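Local coordinates for ribose 5-phosphate isomerase RpiB (Thermoanaerobacter tengcongensis, PDB 4EGS), which probably removes phosphate from phosphotyrosine through its N-terminal low molecular weight phosphatase domain, here on its own, with an aldose-ketose isomerase activity assigned to the full-length protein, at residues N44-M50 / I97-K103. Sequence-based numbering, arbitrary orientation.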
ATOM      1  N   ASN A  44      13.844   4.591  20.673  1.00 28.95           N
ATOM      2  CA  ASN A  44      13.244   3.330  20.238  1.00 31.74           C
ATOM      3  C   ASN A  44      12.904   2.391  21.398  1.00 31.85           C
ATOM      4  O   ASN A  44      13.265   1.214  21.390  1.00 29.99           O
ATOM      5  CB  ASN A  44      14.147   2.625  19.220  1.00 33.20           C
ATOM      6  CG  ASN A  44      13.432   1.517  18.478  1.00 34.18           C
ATOM      7  OD1 ASN A  44      12.203   1.485  18.437  1.00 36.12           O
ATOM      8  ND2 ASN A  44      14.195   0.598  17.896  1.00 33.13           N
ATOM      9  N   THR A  45      12.209   2.925  22.397  1.00 33.54           N
ATOM     10  CA  THR A  45      11.855   2.155  23.584  1.00 31.54           C
ATOM     11  C   THR A  45      10.352   2.207  23.864  1.00 30.01           C
ATOM     12  O   THR A  45       9.755   1.214  24.282  1.00 29.92           O
ATOM     13  CB  THR A  45      12.669   2.628  24.823  1.00 31.20           C
ATOM     14  OG1 THR A  45      13.893   1.888  24.903  1.00 29.31           O
ATOM     15  CG2 THR A  45      11.895   2.421  26.113  1.00 32.40           C
ATOM     16  N   CYS A  46       9.736   3.355  23.605  1.00 30.69           N
ATOM     17  CA  CYS A  46       8.330   3.546  23.946  1.00 32.47           C
ATOM     18  C   CYS A  46       7.382   3.570  22.742  1.00 31.31           C
ATOM     19  O   CYS A  46       6.726   2.572  22.453  1.00 29.54           O
ATOM     20  CB  CYS A  46       8.152   4.797  24.812  1.00 33.59           C
ATOM     21  SG  CYS A  46       8.960   4.678  26.433  1.00 40.10           S
ATOM     22  N   ARG A  47       7.311   4.699  22.041  1.00 31.28           N
ATOM     23  CA  ARG A  47       6.312   4.878  20.985  1.00 32.17           C
ATOM     24  C   ARG A  47       6.547   3.997  19.757  1.00 29.70           C
ATOM     25  O   ARG A  47       5.641   3.294  19.310  1.00 26.51           O
ATOM     26  CB  ARG A  47       6.239   6.337  20.534  1.00 33.54           C
ATOM     27  CG  ARG A  47       6.482   7.368  21.610  1.00 30.26           C
ATOM     28  CD  ARG A  47       7.543   8.338  21.127  1.00 31.54           C
ATOM     29  NE  ARG A  47       7.325   9.705  21.583  1.00 30.70           N
ATOM     30  CZ  ARG A  47       8.275  10.632  21.620  1.00 29.22           C
ATOM     31  NH1 ARG A  47       9.511  10.331  21.247  1.00 29.02           N
ATOM     32  NH2 ARG A  47       7.994  11.857  22.041  1.00 30.74           N
ATOM     33  N   SER A  48       7.753   4.064  19.201  1.00 29.88           N
ATOM     34  CA  SER A  48       8.093   3.281  18.011  1.00 30.70           C
ATOM     35  C   SER A  48       7.865   1.770  18.154  1.00 29.48           C
ATOM     36  O   SER A  48       7.323   1.152  17.241  1.00 29.29           O
ATOM     37  CB  SER A  48       9.519   3.580  17.527  1.00 30.59           C
ATOM     38  OG  SER A  48       9.563   4.797  16.806  1.00 31.84           O
ATOM     39  N   PRO A  49       8.279   1.167  19.287  1.00 29.25           N
ATOM     40  CA  PRO A  49       7.932  -0.250  19.444  1.00 28.08           C
ATOM     41  C   PRO A  49       6.422  -0.455  19.533  1.00 26.36           C
ATOM     42  O   PRO A  49       5.913  -1.464  19.046  1.00 27.31           O
ATOM     43  CB  PRO A  49       8.590  -0.627  20.774  1.00 29.49           C
ATOM     44  CG  PRO A  49       9.700   0.346  20.936  1.00 29.20           C
ATOM     45  CD  PRO A  49       9.187   1.626  20.355  1.00 29.09           C
ATOM     46  N   MET A  50       5.724   0.495  20.147  1.00 26.83           N
ATOM     47  CA  MET A  50       4.270   0.433  20.262  1.00 26.48           C
ATOM     48  C   MET A  50       3.603   0.645  18.909  1.00 26.88           C
ATOM     49  O   MET A  50       2.720  -0.119  18.519  1.00 28.34           O
ATOM     50  CB  MET A  50       3.757   1.467  21.271  1.00 28.49           C
ATOM     51  CG  MET A  50       4.010   1.096  22.726  1.00 29.34           C
ATOM     52  SD  MET A  50       3.728   2.463  23.874  1.00 34.21           S
ATOM     53  CE  MET A  50       1.949   2.618  23.804  1.00 27.33           C
ATOM     54  N   ILE A  97       5.045  -7.506  21.891  1.00 33.62           N
ATOM     55  CA  ILE A  97       6.275  -6.711  21.743  1.00 33.04           C
ATOM     56  C   ILE A  97       7.372  -7.012  22.785  1.00 34.46           C
ATOM     57  O   ILE A  97       8.306  -6.227  22.963  1.00 36.03           O
ATOM     58  CB  ILE A  97       6.011  -5.172  21.591  1.00 30.77           C
ATOM     59  CG1 ILE A  97       5.904  -4.455  22.943  1.00 28.73           C
ATOM     60  CG2 ILE A  97       4.779  -4.926  20.737  1.00 29.15           C
ATOM     61  CD1 ILE A  97       5.934  -2.945  22.841  1.00 25.97           C
ATOM     62  N   SER A  98       7.276  -8.169  23.438  1.00 34.04           N
ATOM     63  CA  SER A  98       8.282  -8.578  24.422  1.00 34.39           C
ATOM     64  C   SER A  98       9.643  -8.833  23.786  1.00 34.76           C
ATOM     65  O   SER A  98      10.671  -8.743  24.456  1.00 32.43           O
ATOM     66  CB  SER A  98       7.847  -9.836  25.176  1.00 33.49           C
ATOM     67  OG  SER A  98       6.748  -9.577  26.031  1.00 35.47           O
ATOM     68  N   ASP A  99       9.646  -9.163  22.498  1.00 35.13           N
ATOM     69  CA  ASP A  99      10.884  -9.502  21.803  1.00 35.38           C
ATOM     70  C   ASP A  99      11.545  -8.314  21.103  1.00 34.35           C
ATOM     71  O   ASP A  99      12.484  -8.497  20.330  1.00 33.66           O
ATOM     72  CB  ASP A  99      10.653 -10.641  20.804  1.00 35.91           C
ATOM     73  N   HIS A 100      11.067  -7.103  21.375  1.00 36.09           N
ATOM     74  CA  HIS A 100      11.680  -5.912  20.790  1.00 35.10           C
ATOM     75  C   HIS A 100      12.961  -5.527  21.524  1.00 32.02           C
ATOM     76  O   HIS A 100      13.077  -5.703  22.736  1.00 31.36           O
ATOM     77  CB  HIS A 100      10.706  -4.730  20.779  1.00 33.59           C
ATOM     78  CG  HIS A 100      11.305  -3.461  20.253  1.00 32.99           C
ATOM     79  ND1 HIS A 100      11.331  -3.151  18.911  1.00 31.21           N
ATOM     80  CD2 HIS A 100      11.911  -2.431  20.890  1.00 31.70           C
ATOM     81  CE1 HIS A 100      11.921  -1.981  18.743  1.00 30.26           C
ATOM     82  NE2 HIS A 100      12.283  -1.523  19.928  1.00 30.44           N
ATOM     83  N   ARG A 101      13.923  -5.010  20.770  1.00 33.74           N
ATOM     84  CA  ARG A 101      15.165  -4.513  21.336  1.00 32.80           C
ATOM     85  C   ARG A 101      15.505  -3.186  20.665  1.00 33.93           C
ATOM     86  O   ARG A 101      15.355  -3.042  19.452  1.00 34.96           O
ATOM     87  CB  ARG A 101      16.293  -5.524  21.125  1.00 33.00           C
ATOM     88  CG  ARG A 101      17.051  -5.888  22.393  1.00 35.04           C
ATOM     89  CD  ARG A 101      16.655  -7.260  22.922  1.00 33.35           C
ATOM     90  NE  ARG A 101      15.262  -7.311  23.359  1.00 34.42           N
ATOM     91  CZ  ARG A 101      14.672  -8.400  23.840  1.00 32.57           C
ATOM     92  NH1 ARG A 101      15.352  -9.533  23.946  1.00 28.58           N
ATOM     93  NH2 ARG A 101      13.401  -8.358  24.214  1.00 33.83           N
ATOM     94  N   ALA A 102      15.953  -2.217  21.457  1.00 33.34           N
ATOM     95  CA  ALA A 102      16.246  -0.883  20.938  1.00 34.97           C
ATOM     96  C   ALA A 102      17.361  -0.907  19.897  1.00 36.55           C
ATOM     97  O   ALA A 102      18.424  -1.482  20.123  1.00 35.70           O
ATOM     98  CB  ALA A 102      16.596   0.069  22.074  1.00 32.06           C
ATOM     99  N   LYS A 103      17.104  -0.284  18.752  1.00 34.87           N
ATOM    100  CA  LYS A 103      18.098  -0.192  17.690  1.00 37.37           C
ATOM    101  C   LYS A 103      18.302   1.266  17.296  1.00 38.21           C
ATOM    102  O   LYS A 103      17.331   1.996  17.084  1.00 36.64           O
ATOM    103  CB  LYS A 103      17.641  -0.982  16.463  1.00 36.03           C
ATOM    104  CG  LYS A 103      16.966  -2.307  16.768  1.00 37.61           C
ATOM    105  CD  LYS A 103      17.969  -3.411  17.044  1.00 37.46           C
ATOM    106  CE  LYS A 103      17.253  -4.735  17.249  1.00 38.05           C
ATOM    107  NZ  LYS A 103      18.194  -5.878  17.383  1.00 41.59           N
TER
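Asn44 and Ala102 bring their backbones to 5.2 Å between CA atoms, and from there the chains diverge to 6.9 Å between the CA atoms of Pro49 and His100, as the loop 97-103 passes the phosphate-binding loop and the first turn of helix 47-61. In the low molecular weight phosphatase fold this P-loop starts at the predicted nucleophile Cys41, the last residue of strand 36-41; Asn44 to Arg47 help line the bicarbonate pocket. The type I turn Ile97-His100 sets the imidazole against Asn44 and Pro49. With CG anti to the backbone N (chi1 177°), the His100 ring lies against 44-50, and NE2 donates to Asn44 O at 3.3 Å. The acceptor lies near the ring plane, while the donor stands above the carbonyl plane. The bond links the P-loop backbone to loop 97-103. Over one face of the imidazole sits the Pro49 ring, its CG 3.7 Å from the ring centroid in a CH-pi contact. Edge bond and covered face together should restrict rotation of the ring. The Asn44 amide meets the same histidine with its plane turned 81° from the imidazole. Ala102 CB approaches the same backbone oxygen, Asn44 O, at 3.6 Å, and backbone hydrogen bonds of Ala102 with Gly78 and Phe79 hold the loop further. At the other end the contact turns apolar: Ile97, also packed on Val86 and Leu89 of helix 83-93, has its CG1-CD1 arm extended (chi2 168°) and brings CD1 to 4.1 Å from Pro49 CB and 4.5 Å from Met50 CG.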